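Local coordinates for Polyphosphate:AMP phosphotransferase (Pseudomonas aeruginosa PAO1, PDB 3CZP), which transfers a phosphate from inorganic polyphosphate to AMP, making ADP, and acts less efficiently on GMP, at residues Val406-Thr417 against Ala465-Asn473; Tyr368-Glu377 against Lys445-Met456. One frame throughout, in Å; residues are numbered along the deposited sequence. Where two conformers were deposited one is given.

Contact 1. Residues Val406-Thr417 against Ala465-Asn473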
loop_
_atom_site.group_PDB
_atom_site.type_symbol
_atom_site.label_atom_id
_atom_site.label_comp_id
_atom_site.label_asym_id
_atom_site.label_seq_id
_atom_site.Cartn_x
_atom_site.Cartn_y
_atom_site.Cartn_z
ATOM N N VAL A 406 -6.249 -11.221 -20.036
ATOM C CA VAL A 406 -7.348 -10.361 -19.662
ATOM C C VAL A 406 -8.686 -10.828 -20.307
ATOM O O VAL A 406 -8.831 -10.890 -21.557
ATOM C CB VAL A 406 -7.011 -8.935 -20.058
ATOM C CG1 VAL A 406 -8.166 -8.007 -19.777
ATOM C CG2 VAL A 406 -5.685 -8.486 -19.373
ATOM N N VAL A 407 -9.648 -11.172 -19.449
ATOM C CA VAL A 407 -10.969 -11.606 -19.888
ATOM C C VAL A 407 -12.011 -10.634 -19.322
ATOM O O VAL A 407 -11.906 -10.254 -18.166
ATOM C CB VAL A 407 -11.187 -13.078 -19.468
ATOM C CG1 VAL A 407 -12.464 -13.586 -20.045
ATOM C CG2 VAL A 407 -10.000 -13.976 -20.048
ATOM N N LYS A 408 -12.977 -10.197 -20.136
ATOM C CA LYS A 408 -13.956 -9.173 -19.744
ATOM C C LYS A 408 -15.396 -9.607 -20.062
ATOM O O LYS A 408 -15.716 -9.919 -21.204
ATOM C CB LYS A 408 -13.662 -7.873 -20.520
ATOM C CG LYS A 408 -12.350 -7.180 -20.170
ATOM C CD LYS A 408 -12.233 -5.844 -20.897
ATOM C CE LYS A 408 -11.977 -5.969 -22.387
ATOM N NZ LYS A 408 -11.577 -4.641 -23.093
ATOM N N PHE A 409 -16.268 -9.602 -19.062
ATOM C CA PHE A 409 -17.637 -10.083 -19.212
ATOM C C PHE A 409 -18.657 -8.964 -18.984
ATOM O O PHE A 409 -18.617 -8.273 -17.974
ATOM C CB PHE A 409 -17.913 -11.232 -18.201
ATOM C CG PHE A 409 -17.035 -12.481 -18.397
ATOM C CD1 PHE A 409 -17.244 -13.350 -19.470
ATOM C CD2 PHE A 409 -16.010 -12.763 -17.525
ATOM C CE1 PHE A 409 -16.460 -14.435 -19.655
ATOM C CE2 PHE A 409 -15.238 -13.888 -17.704
ATOM C CZ PHE A 409 -15.457 -14.715 -18.765
ATOM N N TRP A 410 -19.606 -8.835 -19.900
ATOM C CA TRP A 410 -20.782 -8.055 -19.686
ATOM C C TRP A 410 -21.912 -9.032 -19.623
ATOM O O TRP A 410 -22.248 -9.646 -20.621
ATOM C CB TRP A 410 -21.056 -7.046 -20.818
ATOM C CG TRP A 410 -22.348 -6.385 -20.590
ATOM C CD1 TRP A 410 -23.573 -6.713 -21.154
ATOM C CD2 TRP A 410 -22.621 -5.354 -19.628
ATOM N NE1 TRP A 410 -24.574 -5.908 -20.608
ATOM C CE2 TRP A 410 -24.021 -5.074 -19.682
ATOM C CE3 TRP A 410 -21.824 -4.647 -18.722
ATOM C CZ2 TRP A 410 -24.620 -4.111 -18.876
ATOM C CZ3 TRP A 410 -22.440 -3.677 -17.910
ATOM C CH2 TRP A 410 -23.808 -3.424 -17.985
ATOM N N LEU A 411 -22.474 -9.196 -18.435
ATOM C CA LEU A 411 -23.611 -10.089 -18.261
ATOM C C LEU A 411 -24.887 -9.318 -18.578
ATOM O O LEU A 411 -25.262 -8.371 -17.876
ATOM C CB LEU A 411 -23.675 -10.707 -16.853
ATOM C CG LEU A 411 -22.916 -12.035 -16.676
ATOM C CD1 LEU A 411 -21.452 -11.920 -17.010
ATOM C CD2 LEU A 411 -23.122 -12.527 -15.205
ATOM N N ALA A 412 -25.563 -9.763 -19.631
ATOM C CA ALA A 412 -26.735 -9.065 -20.147
ATOM C C ALA A 412 -28.014 -9.809 -19.748
ATOM O O ALA A 412 -28.115 -11.019 -19.928
ATOM C CB ALA A 412 -26.621 -8.909 -21.670
ATOM N N ILE A 413 -28.980 -9.070 -19.191
ATOM C CA ILE A 413 -30.314 -9.598 -18.948
ATOM C C ILE A 413 -31.313 -8.571 -19.475
ATOM O O ILE A 413 -30.934 -7.399 -19.696
ATOM C CB ILE A 413 -30.634 -9.924 -17.439
ATOM C CG1 ILE A 413 -30.620 -8.691 -16.555
ATOM C CG2 ILE A 413 -29.732 -11.044 -16.856
ATOM C CD1 ILE A 413 -30.775 -9.027 -15.015
ATOM N N ASP A 414 -32.573 -8.982 -19.686
ATOM C CA ASP A 414 -33.594 -8.011 -20.103
ATOM C C ASP A 414 -34.309 -7.412 -18.893
ATOM O O ASP A 414 -34.064 -7.835 -17.743
ATOM C CB ASP A 414 -34.543 -8.565 -21.169
ATOM C CG ASP A 414 -35.277 -9.817 -20.727
ATOM O OD1 ASP A 414 -35.617 -9.891 -19.532
ATOM O OD2 ASP A 414 -35.511 -10.715 -21.591
ATOM N N LYS A 415 -35.128 -6.387 -19.148
ATOM C CA LYS A 415 -35.768 -5.605 -18.067
ATOM C C LYS A 415 -36.727 -6.475 -17.276
ATOM O O LYS A 415 -36.882 -6.321 -16.064
ATOM C CB LYS A 415 -36.591 -4.429 -18.640
ATOM C CG LYS A 415 -35.848 -3.401 -19.477
ATOM C CD LYS A 415 -36.829 -2.317 -19.975
ATOM C CE LYS A 415 -36.372 -1.595 -21.243
ATOM N NZ LYS A 415 -37.480 -0.668 -21.731
ATOM N N GLN A 416 -37.378 -7.365 -18.019
ATOM C CA GLN A 416 -38.388 -8.276 -17.524
ATOM C C GLN A 416 -37.764 -9.296 -16.577
ATOM O O GLN A 416 -38.304 -9.556 -15.511
ATOM C CB GLN A 416 -39.093 -8.993 -18.708
ATOM C CG GLN A 416 -40.059 -8.108 -19.626
ATOM C CD GLN A 416 -39.319 -7.332 -20.747
ATOM O OE1 GLN A 416 -38.092 -7.311 -20.802
ATOM N NE2 GLN A 416 -40.070 -6.716 -21.634
ATOM N N THR A 417 -36.625 -9.858 -16.969
ATOM C CA THR A 417 -35.847 -10.788 -16.106
ATOM C C THR A 417 -35.234 -10.094 -14.879
ATOM O O THR A 417 -35.229 -10.639 -13.764
ATOM C CB THR A 417 -34.737 -11.487 -16.919
ATOM O OG1 THR A 417 -35.353 -12.381 -17.850
ATOM C CG2 THR A 417 -33.767 -12.257 -16.026
ATOM N N ALA A 465 -7.758 -7.420 -25.899
ATOM C CA ALA A 465 -8.750 -7.693 -24.855
ATOM C C ALA A 465 -10.168 -7.550 -25.364
ATOM O O ALA A 465 -10.775 -6.495 -25.180
ATOM C CB ALA A 465 -8.539 -6.739 -23.651
ATOM N N PRO A 466 -10.730 -8.617 -25.982
ATOM C CA PRO A 466 -12.127 -8.534 -26.405
ATOM C C PRO A 466 -13.137 -8.553 -25.258
ATOM O O PRO A 466 -12.928 -9.183 -24.219
ATOM C CB PRO A 466 -12.309 -9.750 -27.324
ATOM C CG PRO A 466 -11.154 -10.650 -27.075
ATOM C CD PRO A 466 -10.098 -9.905 -26.327
ATOM N N TRP A 467 -14.241 -7.835 -25.444
ATOM C CA TRP A 467 -15.400 -8.005 -24.585
ATOM C C TRP A 467 -16.212 -9.267 -24.932
ATOM O O TRP A 467 -16.464 -9.514 -26.085
ATOM C CB TRP A 467 -16.311 -6.807 -24.722
ATOM C CG TRP A 467 -15.938 -5.733 -23.800
ATOM C CD1 TRP A 467 -15.236 -4.641 -24.105
ATOM C CD2 TRP A 467 -16.253 -5.654 -22.404
ATOM N NE1 TRP A 467 -15.083 -3.864 -23.016
ATOM C CE2 TRP A 467 -15.680 -4.457 -21.935
ATOM C CE3 TRP A 467 -16.968 -6.475 -21.510
ATOM C CZ2 TRP A 467 -15.774 -4.042 -20.603
ATOM C CZ3 TRP A 467 -17.056 -6.086 -20.181
ATOM C CH2 TRP A 467 -16.486 -4.860 -19.731
ATOM N N THR A 468 -16.657 -10.007 -23.908
ATOM C CA THR A 468 -17.561 -11.148 -24.068
ATOM C C THR A 468 -18.871 -10.766 -23.494
ATOM O O THR A 468 -18.955 -10.470 -22.325
ATOM C CB THR A 468 -17.070 -12.401 -23.300
ATOM O OG1 THR A 468 -15.713 -12.642 -23.653
ATOM C CG2 THR A 468 -17.963 -13.684 -23.600
ATOM N N LEU A 469 -19.882 -10.736 -24.351
ATOM C CA LEU A 469 -21.220 -10.473 -23.933
ATOM C C LEU A 469 -21.849 -11.819 -23.514
ATOM O O LEU A 469 -21.958 -12.746 -24.324
ATOM C CB LEU A 469 -22.015 -9.760 -25.069
ATOM C CG LEU A 469 -21.347 -8.524 -25.704
ATOM C CD1 LEU A 469 -22.047 -8.072 -26.985
ATOM C CD2 LEU A 469 -21.166 -7.340 -24.706
ATOM N N VAL A 470 -22.246 -11.917 -22.246
ATOM C CA VAL A 470 -22.835 -13.138 -21.720
ATOM C C VAL A 470 -24.360 -12.984 -21.673
ATOM O O VAL A 470 -24.871 -12.079 -21.057
ATOM C CB VAL A 470 -22.245 -13.480 -20.331
ATOM C CG1 VAL A 470 -22.809 -14.823 -19.823
ATOM C CG2 VAL A 470 -20.697 -13.503 -20.383
ATOM N N GLU A 471 -25.065 -13.831 -22.392
ATOM C CA GLU A 471 -26.548 -13.869 -22.381
ATOM C C GLU A 471 -26.918 -14.487 -21.038
ATOM O O GLU A 471 -26.701 -15.679 -20.818
ATOM C CB GLU A 471 -27.084 -14.735 -23.523
ATOM C CG GLU A 471 -26.773 -14.261 -24.946
ATOM C CD GLU A 471 -25.363 -14.625 -25.433
ATOM O OE1 GLU A 471 -24.523 -15.133 -24.657
ATOM O OE2 GLU A 471 -25.106 -14.365 -26.609
ATOM N N ALA A 472 -27.412 -13.670 -20.116
ATOM C CA ALA A 472 -27.420 -14.042 -18.688
ATOM C C ALA A 472 -28.793 -14.266 -18.077
ATOM O O ALA A 472 -28.903 -14.587 -16.895
ATOM C CB ALA A 472 -26.625 -12.992 -17.887
ATOM N N ASN A 473 -29.851 -14.198 -18.888
ATOM C CA ASN A 473 -31.197 -14.493 -18.413
ATOM C C ASN A 473 -31.317 -15.886 -17.751
ATOM O O ASN A 473 -32.142 -16.063 -16.866
ATOM C CB ASN A 473 -32.229 -14.433 -19.562
ATOM C CG ASN A 473 -32.730 -13.026 -19.864
ATOM O OD1 ASN A 473 -32.223 -12.060 -19.329
ATOM N ND2 ASN A 473 -33.750 -12.919 -20.765
HETATM O O HOH W 1 -10.581 -9.230 -22.571
HETATM O O HOH W 2 -13.254 -11.608 -23.033
#
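Two parallel strands of the second PPK2 domain, 404-412 and the outermost 467-471, are laced together: T468 N donates to K408 O, W410 N to T468 O, V470 N to W410 O, A412 N to V470 O (2.8 Å, almost straight) and A472 N to A412 O. On one side of the sheet K408 lays its CB over the six-membered ring of W467, 3.8 Å from the centroid. Its chain bends at chi3 (-72°), carrying NZ to a weak bond with A465 O; NZ also forms a salt bridge with E396 and hydrogen bonds with T460 O, its strongest partner, and Y368 OH. On the other side F409 CD1 leans on V470 CG2 at 3.6 Å, and L411 lies alongside V470. Past the strand ends, N473 uses both ends of its amide: OD1 receives D414 N in the carbonyl plane, on a lone pair, while ND2 reaches D414 OD2 (2.9 Å) from above the carboxylate plane. D414 OD1 accepts T417 N and T417 OG1, an N-cap that starts helix 415-427. These are the fourth and fifth strands of a five-stranded parallel sheet ordered 2-3-1-4-5, with helices on both faces, as in P-loop kinases.

Contact 2. Residues Tyr368-Glu377 against Lys445-Met456; sequences YGRVLVERIE and KWDQYVDAVGDM
L372 and A452 are the interlocking knobs where helix 370-377 packs on helix 446-460. The side chain of L372 enters a hole formed by Y449, A452, V453 and M456, its CD2 reaching V453 CG2 at 3.7 Å; the A452 methyl in turn sits among V371, L372, R375 and I376. Selenomethionine M456 bends at chi3 (83°), and its selenium meets both L372 CD2 (3.8 Å) and, obliquely to the ring, Y368 CD1 (3.7 Å), a Met-aromatic contact. Further along, I376 sets its CD1 over the centre of one face of the Y449 ring, whose hydroxyl end runs beside V373.

Along one flank of this apolar centre runs a polar edge. R375 stretches with CG opposite the backbone N (chi1 165°) and its chain extended to NE, which draws the guanidinium across A452, CA beneath its centre. Its end then grips one oxygen of D455 with two nitrogens: NH1 to OD2 at 2.9 Å, NH2 to the same OD2 at 3.1 Å. OD2 lies in the guanidinium plane, at its edge, and meets NH1 with its anti lone pair. NE donates to a water that also binds Q448 O, and a second water bridges V371 O and A452 O. W385 adds a cation-pi contact to R375, while N258 holds the other oxygen of D455.

Farther out, the turn at 370-374 is of the wider pi type: G369 O accepts E374 N, five residues on, as well as L372 N. Beneath L372, V453 and M456 lies W410 of strand 404-412. The N-to-C directions of the two short helical segments differ by 140°, and their axes come within 9.2 Å: knobs-into-holes packing of two helices covering one face of the parallel sheet in an alpha/beta P-loop domain.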
loop_
_atom_site.group_PDB
_atom_site.type_symbol
_atom_site.label_atom_id
_atom_site.label_comp_id
_atom_site.label_asym_id
_atom_site.label_seq_id
_atom_site.Cartn_x
_atom_site.Cartn_y
_atom_site.Cartn_z
ATOM N N TYR A 368 -14.024 0.032 -15.756
ATOM C CA TYR A 368 -15.136 0.386 -16.644
ATOM C C TYR A 368 -16.239 1.225 -16.010
ATOM O O TYR A 368 -17.047 1.855 -16.734
ATOM C CB TYR A 368 -15.669 -0.859 -17.361
ATOM C CG TYR A 368 -14.675 -1.352 -18.383
ATOM C CD1 TYR A 368 -14.558 -0.724 -19.603
ATOM C CD2 TYR A 368 -13.787 -2.398 -18.095
ATOM C CE1 TYR A 368 -13.624 -1.138 -20.556
ATOM C CE2 TYR A 368 -12.842 -2.821 -19.058
ATOM C CZ TYR A 368 -12.780 -2.182 -20.294
ATOM O OH TYR A 368 -11.867 -2.545 -21.266
ATOM N N GLY A 369 -16.247 1.285 -14.681
ATOM C CA GLY A 369 -17.179 2.148 -13.953
ATOM C C GLY A 369 -17.194 3.582 -14.464
ATOM O O GLY A 369 -18.242 4.191 -14.552
ATOM N N ARG A 370 -16.017 4.107 -14.808
ATOM C CA ARG A 370 -15.882 5.454 -15.345
ATOM C C ARG A 370 -16.765 5.710 -16.573
ATOM O O ARG A 370 -17.400 6.794 -16.683
ATOM C CB ARG A 370 -14.418 5.817 -15.670
ATOM C CG ARG A 370 -14.338 7.202 -16.297
ATOM C CD ARG A 370 -13.100 7.968 -15.961
ATOM N NE ARG A 370 -13.160 8.494 -14.591
ATOM C CZ ARG A 370 -12.201 9.246 -14.074
ATOM N NH1 ARG A 370 -11.115 9.550 -14.792
ATOM N NH2 ARG A 370 -12.307 9.655 -12.827
ATOM N N VAL A 371 -16.826 4.721 -17.482
ATOM C CA VAL A 371 -17.616 4.847 -18.724
ATOM C C VAL A 371 -19.001 4.192 -18.627
ATOM O O VAL A 371 -19.746 4.149 -19.598
ATOM C CB VAL A 371 -16.868 4.276 -19.933
ATOM C CG1 VAL A 371 -15.515 4.992 -20.064
ATOM C CG2 VAL A 371 -16.756 2.739 -19.810
ATOM N N LEU A 372 -19.342 3.723 -17.427
ATOM C CA LEU A 372 -20.672 3.204 -17.142
ATOM C C LEU A 372 -21.305 4.086 -16.085
ATOM O O LEU A 372 -21.760 5.175 -16.404
ATOM C CB LEU A 372 -20.589 1.727 -16.747
ATOM C CG LEU A 372 -20.124 0.733 -17.839
ATOM C CD1 LEU A 372 -19.923 -0.637 -17.151
ATOM C CD2 LEU A 372 -21.080 0.633 -19.087
ATOM N N VAL A 373 -21.326 3.673 -14.821
ATOM C CA VAL A 373 -21.987 4.495 -13.772
ATOM C C VAL A 373 -21.543 5.972 -13.612
ATOM O O VAL A 373 -22.369 6.826 -13.339
ATOM C CB VAL A 373 -21.954 3.777 -12.382
ATOM C CG1 VAL A 373 -20.501 3.501 -11.900
ATOM C CG2 VAL A 373 -22.779 4.554 -11.352
ATOM N N GLU A 374 -20.255 6.289 -13.765
ATOM C CA GLU A 374 -19.819 7.679 -13.649
ATOM C C GLU A 374 -20.377 8.545 -14.775
ATOM O O GLU A 374 -20.777 9.666 -14.530
ATOM C CB GLU A 374 -18.294 7.793 -13.634
ATOM C CG GLU A 374 -17.642 7.115 -12.437
ATOM C CD GLU A 374 -16.130 7.407 -12.279
ATOM O OE1 GLU A 374 -15.532 8.208 -13.015
ATOM O OE2 GLU A 374 -15.548 6.818 -11.370
ATOM N N ARG A 375 -20.339 8.028 -16.003
ATOM C CA ARG A 375 -20.862 8.705 -17.173
ATOM C C ARG A 375 -22.332 9.045 -16.962
ATOM O O ARG A 375 -22.758 10.199 -17.075
ATOM C CB ARG A 375 -20.715 7.786 -18.405
ATOM C CG ARG A 375 -21.549 8.223 -19.611
ATOM C CD ARG A 375 -21.179 7.397 -20.886
ATOM N NE ARG A 375 -22.257 7.417 -21.907
ATOM C CZ ARG A 375 -22.103 7.061 -23.192
ATOM N NH1 ARG A 375 -20.919 6.694 -23.664
ATOM N NH2 ARG A 375 -23.132 7.106 -24.034
ATOM N N ILE A 376 -23.084 8.021 -16.611
ATOM C CA ILE A 376 -24.521 8.104 -16.368
ATOM C C ILE A 376 -24.933 8.974 -15.196
ATOM O O ILE A 376 -25.858 9.747 -15.334
ATOM C CB ILE A 376 -25.128 6.688 -16.250
ATOM C CG1 ILE A 376 -25.138 6.078 -17.647
ATOM C CG2 ILE A 376 -26.611 6.713 -15.677
ATOM C CD1 ILE A 376 -25.307 4.634 -17.660
ATOM N N GLU A 377 -24.281 8.869 -14.054
ATOM C CA GLU A 377 -24.665 9.712 -12.903
ATOM C C GLU A 377 -23.965 11.083 -12.892
ATOM O O GLU A 377 -24.358 11.969 -12.122
ATOM C CB GLU A 377 -24.389 8.999 -11.571
ATOM C CG GLU A 377 -25.126 7.699 -11.388
ATOM C CD GLU A 377 -26.624 7.825 -11.538
ATOM O OE1 GLU A 377 -27.177 8.902 -11.203
ATOM O OE2 GLU A 377 -27.248 6.840 -12.016
ATOM N N LYS A 445 -33.092 4.159 -15.685
ATOM C CA LYS A 445 -31.990 4.693 -16.490
ATOM C C LYS A 445 -31.485 3.624 -17.467
ATOM O O LYS A 445 -30.397 3.739 -18.005
ATOM C CB LYS A 445 -30.827 5.169 -15.594
ATOM C CG LYS A 445 -31.171 6.272 -14.578
ATOM C CD LYS A 445 -29.925 6.769 -13.808
ATOM C CE LYS A 445 -29.382 8.109 -14.324
ATOM N NZ LYS A 445 -30.252 9.287 -13.954
ATOM N N TRP A 446 -32.305 2.601 -17.719
ATOM C CA TRP A 446 -31.934 1.441 -18.564
ATOM C C TRP A 446 -31.328 1.684 -19.976
ATOM O O TRP A 446 -30.314 1.057 -20.337
ATOM C CB TRP A 446 -33.145 0.529 -18.727
ATOM C CG TRP A 446 -32.819 -0.766 -19.438
ATOM C CD1 TRP A 446 -32.731 -0.971 -20.794
ATOM C CD2 TRP A 446 -32.554 -2.021 -18.827
ATOM N NE1 TRP A 446 -32.406 -2.284 -21.056
ATOM C CE2 TRP A 446 -32.298 -2.952 -19.865
ATOM C CE3 TRP A 446 -32.523 -2.457 -17.506
ATOM C CZ2 TRP A 446 -32.019 -4.278 -19.620
ATOM C CZ3 TRP A 446 -32.237 -3.779 -17.268
ATOM C CH2 TRP A 446 -31.989 -4.676 -18.318
ATOM N N ASP A 447 -31.962 2.541 -20.781
ATOM C CA ASP A 447 -31.461 2.817 -22.133
ATOM C C ASP A 447 -30.155 3.632 -22.114
ATOM O O ASP A 447 -29.421 3.627 -23.126
ATOM C CB ASP A 447 -32.521 3.482 -23.046
ATOM C CG ASP A 447 -33.393 2.455 -23.819
ATOM O OD1 ASP A 447 -33.334 1.246 -23.523
ATOM O OD2 ASP A 447 -34.162 2.846 -24.738
ATOM N N GLN A 448 -29.871 4.328 -20.996
ATOM C CA GLN A 448 -28.550 4.990 -20.803
ATOM C C GLN A 448 -27.446 3.957 -20.628
ATOM O O GLN A 448 -26.304 4.179 -21.056
ATOM C CB GLN A 448 -28.539 5.953 -19.606
ATOM C CG GLN A 448 -29.394 7.242 -19.747
ATOM C CD GLN A 448 -29.368 8.126 -18.470
ATOM O OE1 GLN A 448 -30.295 8.093 -17.665
ATOM N NE2 GLN A 448 -28.299 8.895 -18.289
ATOM N N TYR A 449 -27.749 2.829 -19.990
ATOM C CA TYR A 449 -26.725 1.769 -19.901
ATOM C C TYR A 449 -26.562 1.061 -21.232
ATOM O O TYR A 449 -25.460 0.651 -21.565
ATOM C CB TYR A 449 -26.973 0.796 -18.743
ATOM C CG TYR A 449 -26.545 1.378 -17.403
ATOM C CD1 TYR A 449 -27.414 2.197 -16.654
ATOM C CD2 TYR A 449 -25.259 1.143 -16.903
ATOM C CE1 TYR A 449 -27.012 2.753 -15.419
ATOM C CE2 TYR A 449 -24.848 1.693 -15.694
ATOM C CZ TYR A 449 -25.706 2.487 -14.952
ATOM O OH TYR A 449 -25.254 3.025 -13.760
ATOM N N VAL A 450 -27.625 0.949 -22.014
ATOM C CA VAL A 450 -27.534 0.294 -23.322
ATOM C C VAL A 450 -26.599 1.112 -24.218
ATOM O O VAL A 450 -25.623 0.577 -24.794
ATOM C CB VAL A 450 -28.932 0.095 -23.993
ATOM C CG1 VAL A 450 -28.785 -0.550 -25.367
ATOM C CG2 VAL A 450 -29.840 -0.776 -23.123
ATOM N N ASP A 451 -26.839 2.424 -24.264
ATOM C CA ASP A 451 -25.996 3.314 -25.071
ATOM C C ASP A 451 -24.552 3.267 -24.604
ATOM O O ASP A 451 -23.645 3.205 -25.420
ATOM C CB ASP A 451 -26.473 4.761 -25.021
ATOM C CG ASP A 451 -27.703 4.986 -25.827
ATOM O OD1 ASP A 451 -28.009 4.192 -26.757
ATOM O OD2 ASP A 451 -28.382 5.979 -25.516
ATOM N N ALA A 452 -24.359 3.276 -23.296
ATOM C CA ALA A 452 -23.024 3.253 -22.692
ATOM C C ALA A 452 -22.259 1.925 -22.829
ATOM O O ALA A 452 -21.019 1.895 -23.055
ATOM C CB ALA A 452 -23.141 3.676 -21.206
ATOM N N VAL A 453 -22.971 0.816 -22.672
ATOM C CA VAL A 453 -22.365 -0.523 -22.889
ATOM C C VAL A 453 -21.994 -0.680 -24.358
ATOM O O VAL A 453 -20.900 -1.139 -24.675
ATOM C CB VAL A 453 -23.303 -1.674 -22.405
ATOM C CG1 VAL A 453 -22.752 -3.072 -22.744
ATOM C CG2 VAL A 453 -23.492 -1.518 -20.906
ATOM N N GLY A 454 -22.861 -0.225 -25.248
ATOM C CA GLY A 454 -22.561 -0.202 -26.666
ATOM C C GLY A 454 -21.293 0.531 -27.035
ATOM O O GLY A 454 -20.480 0.028 -27.805
ATOM N N ASP A 455 -21.127 1.738 -26.504
ATOM C CA ASP A 455 -19.934 2.527 -26.750
ATOM C C ASP A 455 -18.707 1.899 -26.189
ATOM O O ASP A 455 -17.656 1.908 -26.839
ATOM C CB ASP A 455 -20.068 3.925 -26.162
ATOM C CG ASP A 455 -21.101 4.729 -26.857
ATOM O OD1 ASP A 455 -21.502 4.348 -27.986
ATOM O OD2 ASP A 455 -21.502 5.765 -26.304
HETATM N N MSE A 456 -18.833 1.381 -24.970
HETATM C CA MSE A 456 -17.750 0.702 -24.299
HETATM C C MSE A 456 -17.218 -0.434 -25.154
HETATM O O MSE A 456 -16.047 -0.503 -25.446
HETATM C CB MSE A 456 -18.239 0.145 -22.950
HETATM C CG MSE A 456 -17.273 -0.783 -22.232
HETATM SE SE MSE A 456 -18.062 -1.248 -20.506
HETATM C CE MSE A 456 -19.185 -2.673 -21.132
HETATM O O HOH W 3 -19.361 3.585 -22.223
HETATM O O HOH W 4 -25.069 7.011 -21.812
#

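In the fold
Both contacts belong to the second PPK2 domain and show how a single alpha/beta unit divides its chemistry by depth. Contact 1 is the more buried: main-chain bonds set its register, and side chains pack on either face of the sheet. Contact 2 lies above one of those faces, only partly buried, and relies on interdigitated side chains, a salt bridge on one flank and bridging waters. They meet directly: W467 CZ2 lies 3.5 Å from Y368 CE2, and W410 CZ2 touches V453 CG2 at 3.5 Å. Their segments alternate along the chain, helix 446-460 following helix 415-427 and leading into strand 467-471, so sheet edge and helical cover are joined by sequence as well as by packing.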